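Local coordinates for alkaline phosphatase (Thermus thermophilus, PDB 7KWD), which probably hydrolyses phosphate monoesters as a homodimeric metalloenzyme that binds zinc and magnesium, at residues F172-E175 / V176-G179; E162-I165 / A166-Y169; D376-D379 / A380-E383; G402-P405 / A406-A410; N457-V460 / F461-M464. All coordinates share one frame; numbering follows the deposited sequence.

Interaction 1: F172-E175 / V176-G179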
loop_
_atom_site.group_PDB
_atom_site.type_symbol
_atom_site.label_atom_id
_atom_site.label_comp_id
_atom_site.label_asym_id
_atom_site.label_seq_id
_atom_site.Cartn_x
_atom_site.Cartn_y
_atom_site.Cartn_z
ATOM N N PHE A 172 5.683 -30.299 21.598
ATOM C CA PHE A 172 6.132 -30.296 20.206
ATOM C C PHE A 172 7.633 -30.510 20.116
ATOM O O PHE A 172 8.113 -31.281 19.275
ATOM C CB PHE A 172 5.735 -28.990 19.517
ATOM C CG PHE A 172 6.136 -28.937 18.057
ATOM C CD1 PHE A 172 5.461 -29.690 17.097
ATOM C CD2 PHE A 172 7.207 -28.164 17.653
ATOM C CE1 PHE A 172 5.849 -29.643 15.742
ATOM C CE2 PHE A 172 7.608 -28.109 16.295
ATOM C CZ PHE A 172 6.929 -28.851 15.349
ATOM N N GLY A 173 8.391 -29.859 20.987
ATOM C CA GLY A 173 9.819 -30.098 21.054
ATOM C C GLY A 173 10.691 -29.437 20.003
ATOM O O GLY A 173 11.703 -30.023 19.583
ATOM N N ALA A 174 10.363 -28.217 19.577
ATOM C CA ALA A 174 11.227 -27.556 18.596
ATOM C C ALA A 174 12.606 -27.318 19.197
ATOM O O ALA A 174 12.752 -27.130 20.415
ATOM C CB ALA A 174 10.630 -26.228 18.126
ATOM N N GLU A 175 13.621 -27.301 18.328
ATOM C CA GLU A 175 14.988 -27.206 18.811
ATOM C C GLU A 175 15.303 -25.834 19.377
ATOM O O GLU A 175 16.151 -25.719 20.276
ATOM C CB GLU A 175 15.965 -27.570 17.687
ATOM C CG GLU A 175 16.163 -29.091 17.485
ATOM C CD GLU A 175 15.012 -29.809 16.724
ATOM O OE1 GLU A 175 13.962 -29.179 16.359
ATOM O OE2 GLU A 175 15.165 -31.035 16.498
ATOM N N VAL A 176 14.655 -24.791 18.874
ATOM C CA VAL A 176 14.905 -23.423 19.313
ATOM C C VAL A 176 13.578 -22.669 19.435
ATOM O O VAL A 176 12.808 -22.597 18.477
ATOM C CB VAL A 176 15.825 -22.638 18.344
ATOM C CG1 VAL A 176 15.951 -21.168 18.791
ATOM C CG2 VAL A 176 17.188 -23.287 18.223
ATOM N N TYR A 177 13.368 -22.031 20.582
ATOM C CA TYR A 177 12.261 -21.121 20.832
ATOM C C TYR A 177 12.840 -19.862 21.465
ATOM O O TYR A 177 13.387 -19.934 22.568
ATOM C CB TYR A 177 11.247 -21.708 21.816
ATOM C CG TYR A 177 10.479 -22.935 21.421
ATOM C CD1 TYR A 177 9.429 -22.857 20.512
ATOM C CD2 TYR A 177 10.736 -24.152 22.027
ATOM C CE1 TYR A 177 8.682 -23.977 20.193
ATOM C CE2 TYR A 177 10.017 -25.282 21.699
ATOM C CZ TYR A 177 8.981 -25.189 20.791
ATOM O OH TYR A 177 8.252 -26.302 20.471
ATOM N N LEU A 178 12.680 -18.712 20.813
ATOM C CA LEU A 178 13.217 -17.458 21.318
ATOM C C LEU A 178 12.206 -16.351 21.119
ATOM O O LEU A 178 11.694 -16.171 20.013
ATOM C CB LEU A 178 14.507 -17.066 20.609
ATOM C CG LEU A 178 15.695 -17.988 20.741
ATOM C CD1 LEU A 178 16.766 -17.566 19.773
ATOM C CD2 LEU A 178 16.221 -18.010 22.179
ATOM N N GLY A 179 11.943 -15.603 22.181
ATOM C CA GLY A 179 11.021 -14.479 22.109
ATOM C C GLY A 179 10.679 -13.974 23.501
ATOM O O GLY A 179 11.459 -14.147 24.445
#
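Tyr177 reaches back along the turn that joins helix 162-172 to strand 176-178, and its phenol meets both Ala174 and Phe172. The polar link is a single hydrogen bond: Ala174 N donates to Tyr177 OH over 3.0 Å, with an angle of 161° at the hydrogen. The apolar contact falls at the same end of the ring, where Ala174 CB lies over one face, 3.3 Å from Tyr177 CZ. Phe172 instead sets a ring edge beside the phenol oxygen, with CD2 3.5 Å from Tyr177 OH and the oxygen near the phenylalanine plane. With CG of Tyr177 set beside its own backbone N (chi1 -65°), the ring runs toward the turn. Gly173, the first residue to leave the helix, has the positive phi that glycine accepts readily. Beyond the turn, the backbone of Val176 and Tyr177 pairs with strands 135-140 and 222-225, parallel neighbours in the alpha/beta core, and Glu175 OE1 accepts a hydrogen bond from Val136 N. The phenol thus serves the main chain as an acceptor, which would leave the hydroxyl proton for an acceptor such as Tyr169 O, while Ala174 holds the ring from one face.

Interaction 2: E162-I165 / A166-Y169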
loop_
_atom_site.group_PDB
_atom_site.type_symbol
_atom_site.label_atom_id
_atom_site.label_comp_id
_atom_site.label_asym_id
_atom_site.label_seq_id
_atom_site.Cartn_x
_atom_site.Cartn_y
_atom_site.Cartn_z
ATOM N N GLU A 162 -2.250 -18.668 25.577
ATOM C CA GLU A 162 -0.804 -18.838 25.428
ATOM C C GLU A 162 -0.193 -19.612 26.570
ATOM O O GLU A 162 0.880 -20.212 26.391
ATOM C CB GLU A 162 -0.133 -17.472 25.301
ATOM C CG GLU A 162 -0.546 -16.771 23.990
ATOM C CD GLU A 162 0.183 -15.446 23.770
ATOM O OE1 GLU A 162 -0.485 -14.388 23.890
ATOM O OE2 GLU A 162 1.414 -15.488 23.507
ATOM N N GLU A 163 -0.839 -19.636 27.743
ATOM C CA GLU A 163 -0.351 -20.488 28.821
ATOM C C GLU A 163 -0.399 -21.948 28.394
ATOM O O GLU A 163 0.558 -22.711 28.593
ATOM C CB GLU A 163 -1.174 -20.230 30.091
ATOM C CG GLU A 163 -0.428 -20.590 31.358
ATOM C CD GLU A 163 -1.131 -20.191 32.655
ATOM O OE1 GLU A 163 -1.419 -21.130 33.451
ATOM O OE2 GLU A 163 -1.360 -18.973 32.865
ATOM N N ARG A 164 -1.482 -22.339 27.740
ATOM C CA ARG A 164 -1.590 -23.697 27.216
ATOM C C ARG A 164 -0.646 -23.915 26.034
ATOM O O ARG A 164 -0.014 -24.976 25.925
ATOM C CB ARG A 164 -3.049 -23.946 26.810
ATOM C CG ARG A 164 -3.328 -25.246 26.032
ATOM C CD ARG A 164 -2.853 -26.511 26.773
ATOM N NE ARG A 164 -3.017 -27.677 25.911
ATOM C CZ ARG A 164 -2.181 -28.716 25.839
ATOM N NH1 ARG A 164 -1.094 -28.773 26.601
ATOM N NH2 ARG A 164 -2.448 -29.701 24.981
ATOM N N ILE A 165 -0.543 -22.923 25.138
ATOM C CA ILE A 165 0.346 -23.031 23.982
ATOM C C ILE A 165 1.789 -23.301 24.429
ATOM O O ILE A 165 2.493 -24.110 23.830
ATOM C CB ILE A 165 0.222 -21.750 23.129
ATOM C CG1 ILE A 165 -1.163 -21.693 22.452
ATOM C CG2 ILE A 165 1.294 -21.700 22.031
ATOM C CD1 ILE A 165 -1.485 -20.320 21.848
ATOM N N ALA A 166 2.227 -22.664 25.510
ATOM C CA ALA A 166 3.568 -22.920 26.033
ATOM C C ALA A 166 3.746 -24.382 26.410
ATOM O O ALA A 166 4.825 -24.959 26.211
ATOM C CB ALA A 166 3.842 -22.008 27.241
ATOM N N GLU A 167 2.686 -25.007 26.931
ATOM C CA GLU A 167 2.752 -26.432 27.205
ATOM C C GLU A 167 2.841 -27.211 25.899
ATOM O O GLU A 167 3.591 -28.191 25.782
ATOM C CB GLU A 167 1.511 -26.888 28.004
ATOM C CG GLU A 167 1.287 -26.271 29.389
ATOM C CD GLU A 167 -0.131 -26.559 29.909
ATOM O OE1 GLU A 167 -0.591 -27.691 29.745
ATOM O OE2 GLU A 167 -0.804 -25.655 30.430
ATOM N N GLN A 168 2.053 -26.802 24.906
ATOM C CA GLN A 168 2.108 -27.459 23.601
ATOM C C GLN A 168 3.496 -27.340 22.974
ATOM O O GLN A 168 3.949 -28.254 22.283
ATOM C CB GLN A 168 1.042 -26.856 22.698
ATOM C CG GLN A 168 -0.390 -27.197 23.123
ATOM C CD GLN A 168 -1.404 -26.519 22.230
ATOM O OE1 GLN A 168 -1.808 -25.387 22.494
ATOM N NE2 GLN A 168 -1.817 -27.204 21.166
ATOM N N TYR A 169 4.182 -26.207 23.201
ATOM C CA TYR A 169 5.547 -26.039 22.698
ATOM C C TYR A 169 6.496 -27.063 23.304
ATOM O O TYR A 169 7.355 -27.638 22.602
ATOM C CB TYR A 169 6.042 -24.631 23.021
ATOM C CG TYR A 169 5.626 -23.554 22.069
ATOM C CD1 TYR A 169 4.625 -23.761 21.112
ATOM C CD2 TYR A 169 6.271 -22.339 22.085
ATOM C CE1 TYR A 169 4.284 -22.751 20.225
ATOM C CE2 TYR A 169 5.937 -21.330 21.213
ATOM C CZ TYR A 169 4.940 -21.536 20.283
ATOM O OH TYR A 169 4.631 -20.496 19.417
#
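Arg164 and Gln168 are brought together by complementary torsions: the arginine has CG anti to its N (chi1 171°) and then bends at chi2 (56°), whereas the glutamine sets CG beside its N and stays extended beyond it. Both lie on alpha-helix 162-172, where residues three and four positions apart meet on one surface. Gln168 CG sits over the centre of the guanidinium face, 3.6 Å from Arg164 CZ, and the amide and guanidinium planes are only 16° apart. Glu167 crosses Arg164 at about a right angle, its carboxylate plane steeply turned from the guanidinium, and its OE1 forms a weak, bent salt bridge of 3.4 Å with Arg164 NH1. The other carboxylate oxygen, OE2, has a stronger salt-bridge partner in Arg190. An alanine in place of Glu167 is likely to leave both arginines without this shared counter-charge and the Arg164 guanidinium freer to swing. On the buried side Ile165 and Tyr169 run side by side, with Ile165 CG2 3.6 Å from Tyr169 CE1. The Gln168 amide is held at both ends, by Ser155 O and Asn156 ND2, and Tyr169 OH is bonded to Val144 O. Glu162 OE2 bonds to Thr143 and Thr145, close to His146, a predicted magnesium ligand. In the backbone, Tyr169 N meets Ile165 O at 2.8 Å, nearly in line with the carbonyl bond.

Interaction 3: D376-D379 / A380-E383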
loop_
_atom_site.group_PDB
_atom_site.type_symbol
_atom_site.label_atom_id
_atom_site.label_comp_id
_atom_site.label_asym_id
_atom_site.label_seq_id
_atom_site.Cartn_x
_atom_site.Cartn_y
_atom_site.Cartn_z
ATOM N N ASP A 376 6.735 19.483 20.668
ATOM C CA ASP A 376 6.319 20.498 21.645
ATOM C C ASP A 376 4.806 20.629 21.538
ATOM O O ASP A 376 4.293 21.324 20.659
ATOM C CB ASP A 376 7.010 21.838 21.392
ATOM C CG ASP A 376 8.499 21.788 21.685
ATOM O OD1 ASP A 376 8.888 21.205 22.731
ATOM O OD2 ASP A 376 9.286 22.320 20.862
ATOM N N LEU A 377 4.100 19.941 22.428
ATOM C CA LEU A 377 2.651 19.915 22.399
ATOM C C LEU A 377 2.045 21.207 22.937
ATOM O O LEU A 377 2.552 21.806 23.888
ATOM C CB LEU A 377 2.147 18.744 23.239
ATOM C CG LEU A 377 2.168 17.355 22.601
ATOM C CD1 LEU A 377 1.592 16.346 23.608
ATOM C CD2 LEU A 377 1.385 17.327 21.307
ATOM N N GLU A 378 0.939 21.612 22.332
ATOM C CA GLU A 378 0.082 22.623 22.899
ATOM C C GLU A 378 -0.661 22.063 24.110
ATOM O O GLU A 378 -0.862 20.848 24.244
ATOM C CB GLU A 378 -0.932 23.104 21.861
ATOM C CG GLU A 378 -0.356 23.883 20.690
ATOM C CD GLU A 378 -1.402 24.149 19.615
ATOM O OE1 GLU A 378 -2.589 24.282 19.982
ATOM O OE2 GLU A 378 -1.050 24.223 18.410
ATOM N N ASP A 379 -1.105 22.983 24.982
ATOM C CA ASP A 379 -1.908 22.605 26.140
ATOM C C ASP A 379 -3.076 21.710 25.742
ATOM O O ASP A 379 -3.297 20.658 26.342
ATOM C CB ASP A 379 -2.450 23.847 26.858
ATOM C CG ASP A 379 -1.362 24.791 27.296
ATOM O OD1 ASP A 379 -1.602 26.013 27.257
ATOM O OD2 ASP A 379 -0.279 24.314 27.689
ATOM N N ALA A 380 -3.865 22.127 24.751
ATOM C CA ALA A 380 -5.053 21.342 24.438
ATOM C C ALA A 380 -4.695 19.941 23.955
ATOM O O ALA A 380 -5.522 19.022 24.060
ATOM C CB ALA A 380 -5.910 22.040 23.383
ATOM N N GLU A 381 -3.496 19.771 23.392
ATOM C CA GLU A 381 -3.095 18.465 22.879
ATOM C C GLU A 381 -2.682 17.566 24.032
ATOM O O GLU A 381 -3.114 16.413 24.116
ATOM C CB GLU A 381 -1.968 18.634 21.853
ATOM C CG GLU A 381 -2.411 19.390 20.573
ATOM C CD GLU A 381 -1.250 19.744 19.671
ATOM O OE1 GLU A 381 -0.153 20.020 20.211
ATOM O OE2 GLU A 381 -1.435 19.758 18.427
ATOM N N ALA A 382 -1.882 18.095 24.959
ATOM C CA ALA A 382 -1.516 17.300 26.120
ATOM C C ALA A 382 -2.752 16.914 26.919
ATOM O O ALA A 382 -2.842 15.784 27.420
ATOM C CB ALA A 382 -0.517 18.050 26.993
ATOM N N GLU A 383 -3.734 17.822 27.012
ATOM C CA GLU A 383 -4.937 17.513 27.781
ATOM C C GLU A 383 -5.707 16.372 27.142
ATOM O O GLU A 383 -6.285 15.532 27.838
ATOM C CB GLU A 383 -5.859 18.731 27.928
ATOM C CG GLU A 383 -5.174 20.005 28.459
ATOM C CD GLU A 383 -5.143 20.143 29.992
ATOM O OE1 GLU A 383 -4.854 19.155 30.720
ATOM O OE2 GLU A 383 -5.377 21.278 30.463
#
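Glu381 turns its carboxylate back toward Leu377 and Glu378 at the start of helix 379-391. Its CG lies beside the backbone N (chi1 -65°) and the chain runs extended, so that OE1 arrives 2.9 Å from Glu378 N and accepts a hydrogen bond of 159°. The amide approaches on the anti side of OE1, somewhat out of the carboxylate plane. Leu377, with the same choice of first torsion (chi1 -80°), places CD2 3.3 Å from Glu381 OE1. Glu378 occupies the N-cap position, and the bond from its N to the side chain three residues on is one limb of a capping box. Leu377 CD1 and Ala382 CB, 4.3 Å apart, stand loosely in the positions of a hydrophobic staple. The extended Glu378 chain brings its OE2 to 4.5 Å from Glu381 OE2, and arginines probably offset the like charges: Arg416 pairs with Glu378 OE2, and Arg423 with Glu381 OE1. A glutamate-to-alanine change at Glu381 would probably leave Glu378 N without its acceptor and Arg423 without its carboxylate mate. Glu383 instead bends at chi2, and its N donates to Asp379 O over 2.9 Å, while Asp379 OD2 forms a salt bridge with Lys366.

Interaction 4: G402-P405 / A406-A410; sequences GVQP and ANTMA
Ala406 opens helix 406-412 directly after Pro405. Asn407 is paired twice with Val403: its N donates to Val403 O over 2.9 Å, and its OD1 accepts a weak bond from Val403 N at 3.3 Å. The first torsion (chi1 -70°) brings the amide group close to Val403 O, and ND2 goes on to donate to His279 O. Since His279 is a zinc ligand and Val403 packs against it, this helix start lies in the second shell of a zinc site. The motif is a turn through a cis peptide bond before Pro405, leading into a helix in which one of the first-turn amides, that of Thr408, is met by a side chain, Gln404. Bent at chi2 (-74°), Gln404 brings OE1 within 2.7 Å of Thr408 OG1 and 3.2 Å of Thr408 N. Both donate to it, from opposite faces of the amide plane, so that two bonds grip the one oxygen. Thr408 OG1 is also hydrogen-bonded to Trp395 N. Met409 N donates to Pro405 O over 3.1 Å, while the methionine side chain packs on Leu353 and Phe349 of helix 349-356.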
loop_
_atom_site.group_PDB
_atom_site.type_symbol
_atom_site.label_atom_id
_atom_site.label_comp_id
_atom_site.label_asym_id
_atom_site.label_seq_id
_atom_site.Cartn_x
_atom_site.Cartn_y
_atom_site.Cartn_z
ATOM N N GLY A 402 -8.983 2.611 16.458
ATOM C CA GLY A 402 -9.428 1.642 17.440
ATOM C C GLY A 402 -8.422 1.223 18.492
ATOM O O GLY A 402 -8.706 0.333 19.297
ATOM N N VAL A 403 -7.251 1.823 18.525
ATOM C CA VAL A 403 -6.209 1.453 19.472
ATOM C C VAL A 403 -5.900 2.680 20.322
ATOM O O VAL A 403 -5.456 3.719 19.803
ATOM C CB VAL A 403 -4.969 0.923 18.744
ATOM C CG1 VAL A 403 -3.827 0.731 19.727
ATOM C CG2 VAL A 403 -5.317 -0.407 18.018
ATOM N N GLN A 404 -6.156 2.570 21.623
ATOM C CA GLN A 404 -6.147 3.729 22.506
ATOM C C GLN A 404 -5.480 3.372 23.812
ATOM O O GLN A 404 -5.563 2.230 24.264
ATOM C CB GLN A 404 -7.575 4.234 22.753
ATOM C CG GLN A 404 -8.327 4.625 21.485
ATOM C CD GLN A 404 -7.817 5.942 20.923
ATOM O OE1 GLN A 404 -6.985 6.592 21.550
ATOM N NE2 GLN A 404 -8.314 6.339 19.745
ATOM N N PRO A 405 -4.799 4.335 24.449
ATOM C CA PRO A 405 -4.822 5.737 24.012
ATOM C C PRO A 405 -3.820 6.127 22.915
ATOM O O PRO A 405 -3.769 7.289 22.536
ATOM C CB PRO A 405 -4.482 6.488 25.302
ATOM C CG PRO A 405 -3.547 5.557 26.024
ATOM C CD PRO A 405 -3.994 4.149 25.673
ATOM N N ALA A 406 -3.073 5.162 22.378
ATOM C CA ALA A 406 -1.976 5.496 21.470
ATOM C C ALA A 406 -2.435 6.313 20.271
ATOM O O ALA A 406 -1.727 7.233 19.844
ATOM C CB ALA A 406 -1.282 4.228 20.987
ATOM N N ASN A 407 -3.601 5.990 19.692
ATOM C CA ASN A 407 -4.014 6.715 18.497
ATOM C C ASN A 407 -4.357 8.169 18.817
ATOM O O ASN A 407 -4.162 9.053 17.979
ATOM C CB ASN A 407 -5.215 6.051 17.799
ATOM C CG ASN A 407 -4.883 4.697 17.115
ATOM O OD1 ASN A 407 -5.778 4.082 16.540
ATOM N ND2 ASN A 407 -3.631 4.238 17.185
ATOM N N THR A 408 -4.904 8.439 20.008
ATOM C CA THR A 408 -5.083 9.835 20.404
ATOM C C THR A 408 -3.725 10.510 20.551
ATOM O O THR A 408 -3.545 11.673 20.164
ATOM C CB THR A 408 -5.886 9.930 21.707
ATOM O OG1 THR A 408 -7.177 9.333 21.521
ATOM C CG2 THR A 408 -6.082 11.399 22.114
ATOM N N MET A 409 -2.743 9.785 21.093
ATOM C CA MET A 409 -1.388 10.319 21.157
ATOM C C MET A 409 -0.895 10.718 19.769
ATOM O O MET A 409 -0.295 11.783 19.592
ATOM C CB MET A 409 -0.469 9.281 21.801
ATOM C CG MET A 409 -0.779 9.066 23.288
ATOM S SD MET A 409 0.098 7.716 24.077
ATOM C CE MET A 409 1.737 8.434 24.289
ATOM N N ALA A 410 -1.163 9.889 18.761
ATOM C CA ALA A 410 -0.664 10.199 17.429
ATOM C C ALA A 410 -1.310 11.463 16.897
ATOM O O ALA A 410 -0.626 12.352 16.376
ATOM C CB ALA A 410 -0.913 9.023 16.485
#

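Interaction 5: N457-V460 / F461-M464; sequences NTHV and FRLM
The His459 ring and the Arg462 guanidinium meet edge to edge, their planes 33° apart. Arg462 NH1 lies in the imidazole plane and donates to His459 ND1 over 3.2 Å at 150°, and ND1 in turn lies close to the guanidinium plane. Thr458 O sits over one face of the guanidinium. At the far end of the imidazole, Leu463 CD2 comes obliquely to 3.5 Å from His459 NE2. The torsions account for this meeting: His459 CG is anti to its N (chi1 -165°), and Arg462 runs extended from CG to NE, reaching back along the first turn of helix 459-468. Thr458 lies beside the arginine, pointing the same way, and its OG1 is hydrogen-bonded to Asp456 OD2. Backbone bonds continue the helix, with Leu463 N 2.9 Å from His459 O and Met464 N 2.9 Å from Val460 O. On another side of the helix Val460 CG1 lies 4.3 Å from Met464 CG, and Met464 packs on strand 40-46, while the Phe461 ring stacks edge-to-face with Tyr472. His459 NE2 is hydrogen-bonded to the carbonyl of Pro32. With one ring nitrogen turned to a carbonyl and the other accepting from arginine, the imidazole is probably neutral with its proton on NE2, and a bond at each nitrogen fixes its rotation in this largely buried setting.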
loop_
_atom_site.group_PDB
_atom_site.type_symbol
_atom_site.label_atom_id
_atom_site.label_comp_id
_atom_site.label_asym_id
_atom_site.label_seq_id
_atom_site.Cartn_x
_atom_site.Cartn_y
_atom_site.Cartn_z
ATOM N N ASN A 457 -2.425 -15.794 -0.283
ATOM C CA ASN A 457 -1.500 -16.086 0.807
ATOM C C ASN A 457 -1.355 -17.595 1.015
ATOM O O ASN A 457 -0.285 -18.062 1.439
ATOM C CB ASN A 457 -1.902 -15.328 2.079
ATOM C CG ASN A 457 -3.324 -15.606 2.582
ATOM O OD1 ASN A 457 -4.111 -16.364 2.005
ATOM N ND2 ASN A 457 -3.648 -14.966 3.692
ATOM N N THR A 458 -2.370 -18.381 0.643
ATOM C CA THR A 458 -2.233 -19.825 0.797
ATOM C C THR A 458 -1.139 -20.388 -0.097
ATOM O O THR A 458 -0.690 -21.514 0.109
ATOM C CB THR A 458 -3.527 -20.570 0.465
ATOM O OG1 THR A 458 -4.027 -20.163 -0.823
ATOM C CG2 THR A 458 -4.570 -20.274 1.542
ATOM N N HIS A 459 -0.706 -19.637 -1.095
ATOM C CA HIS A 459 0.336 -20.169 -1.961
ATOM C C HIS A 459 1.670 -20.268 -1.243
ATOM O O HIS A 459 2.545 -21.045 -1.659
ATOM C CB HIS A 459 0.489 -19.324 -3.203
ATOM C CG HIS A 459 1.266 -20.008 -4.269
ATOM N ND1 HIS A 459 0.883 -21.223 -4.794
ATOM C CD2 HIS A 459 2.441 -19.692 -4.858
ATOM C CE1 HIS A 459 1.774 -21.606 -5.689
ATOM N NE2 HIS A 459 2.721 -20.690 -5.753
ATOM N N VAL A 460 1.850 -19.503 -0.159
ATOM C CA VAL A 460 3.085 -19.640 0.585
ATOM C C VAL A 460 3.228 -21.067 1.101
ATOM O O VAL A 460 4.331 -21.643 1.092
ATOM C CB VAL A 460 3.158 -18.598 1.708
ATOM C CG1 VAL A 460 4.283 -18.988 2.609
ATOM C CG2 VAL A 460 3.321 -17.216 1.084
ATOM N N PHE A 461 2.112 -21.684 1.504
ATOM C CA PHE A 461 2.133 -23.095 1.882
ATOM C C PHE A 461 2.647 -23.982 0.750
ATOM O O PHE A 461 3.507 -24.836 0.964
ATOM C CB PHE A 461 0.729 -23.524 2.285
ATOM C CG PHE A 461 0.619 -24.971 2.693
ATOM C CD1 PHE A 461 1.116 -25.402 3.915
ATOM C CD2 PHE A 461 0.017 -25.897 1.847
ATOM C CE1 PHE A 461 0.997 -26.723 4.305
ATOM C CE2 PHE A 461 -0.087 -27.219 2.221
ATOM C CZ PHE A 461 0.391 -27.633 3.456
ATOM N N ARG A 462 2.140 -23.778 -0.474
ATOM C CA ARG A 462 2.599 -24.574 -1.609
ATOM C C ARG A 462 4.076 -24.363 -1.898
ATOM O O ARG A 462 4.799 -25.319 -2.216
ATOM C CB ARG A 462 1.759 -24.242 -2.842
ATOM C CG ARG A 462 0.332 -24.674 -2.632
ATOM C CD ARG A 462 -0.502 -24.613 -3.892
ATOM N NE ARG A 462 -1.889 -24.528 -3.490
ATOM C CZ ARG A 462 -2.511 -23.375 -3.289
ATOM N NH1 ARG A 462 -1.860 -22.235 -3.499
ATOM N NH2 ARG A 462 -3.768 -23.371 -2.887
ATOM N N LEU A 463 4.553 -23.121 -1.790
ATOM C CA LEU A 463 5.966 -22.867 -2.023
ATOM C C LEU A 463 6.833 -23.561 -0.981
ATOM O O LEU A 463 7.887 -24.118 -1.306
ATOM C CB LEU A 463 6.246 -21.370 -2.001
ATOM C CG LEU A 463 5.529 -20.519 -3.039
ATOM C CD1 LEU A 463 5.806 -19.053 -2.706
ATOM C CD2 LEU A 463 5.988 -20.879 -4.391
ATOM N N MET A 464 6.429 -23.504 0.282
ATOM C CA MET A 464 7.200 -24.199 1.306
ATOM C C MET A 464 7.221 -25.694 1.040
ATOM O O MET A 464 8.266 -26.353 1.200
ATOM C CB MET A 464 6.633 -23.919 2.688
ATOM C CG MET A 464 6.727 -22.471 3.070
ATOM S SD MET A 464 6.556 -22.177 4.832
ATOM C CE MET A 464 4.842 -22.585 5.131
#

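Interactions 1 and 2 follow one another along the chain, on helix 162-172 and strand 176-178, and touch: Tyr177 OH lies 2.7 Å from Tyr169 O, a probable hydrogen bond, and the two tyrosine rings stack. Interactions 3 and 4 sit together on the opposite side of the chain's centre from interaction 1, their nearest atoms about 6 Å apart. Interaction 5 stands away, its centre about 23 Å from that of interaction 1. Three contacts lie near the metal ions: the side chain of Glu162 is about 10 Å from magnesium, that of Val403 about 8 Å from a zinc ion, and that of Asn457 about 10 Å from a zinc ion. Interaction 3 lies away from the metal sites.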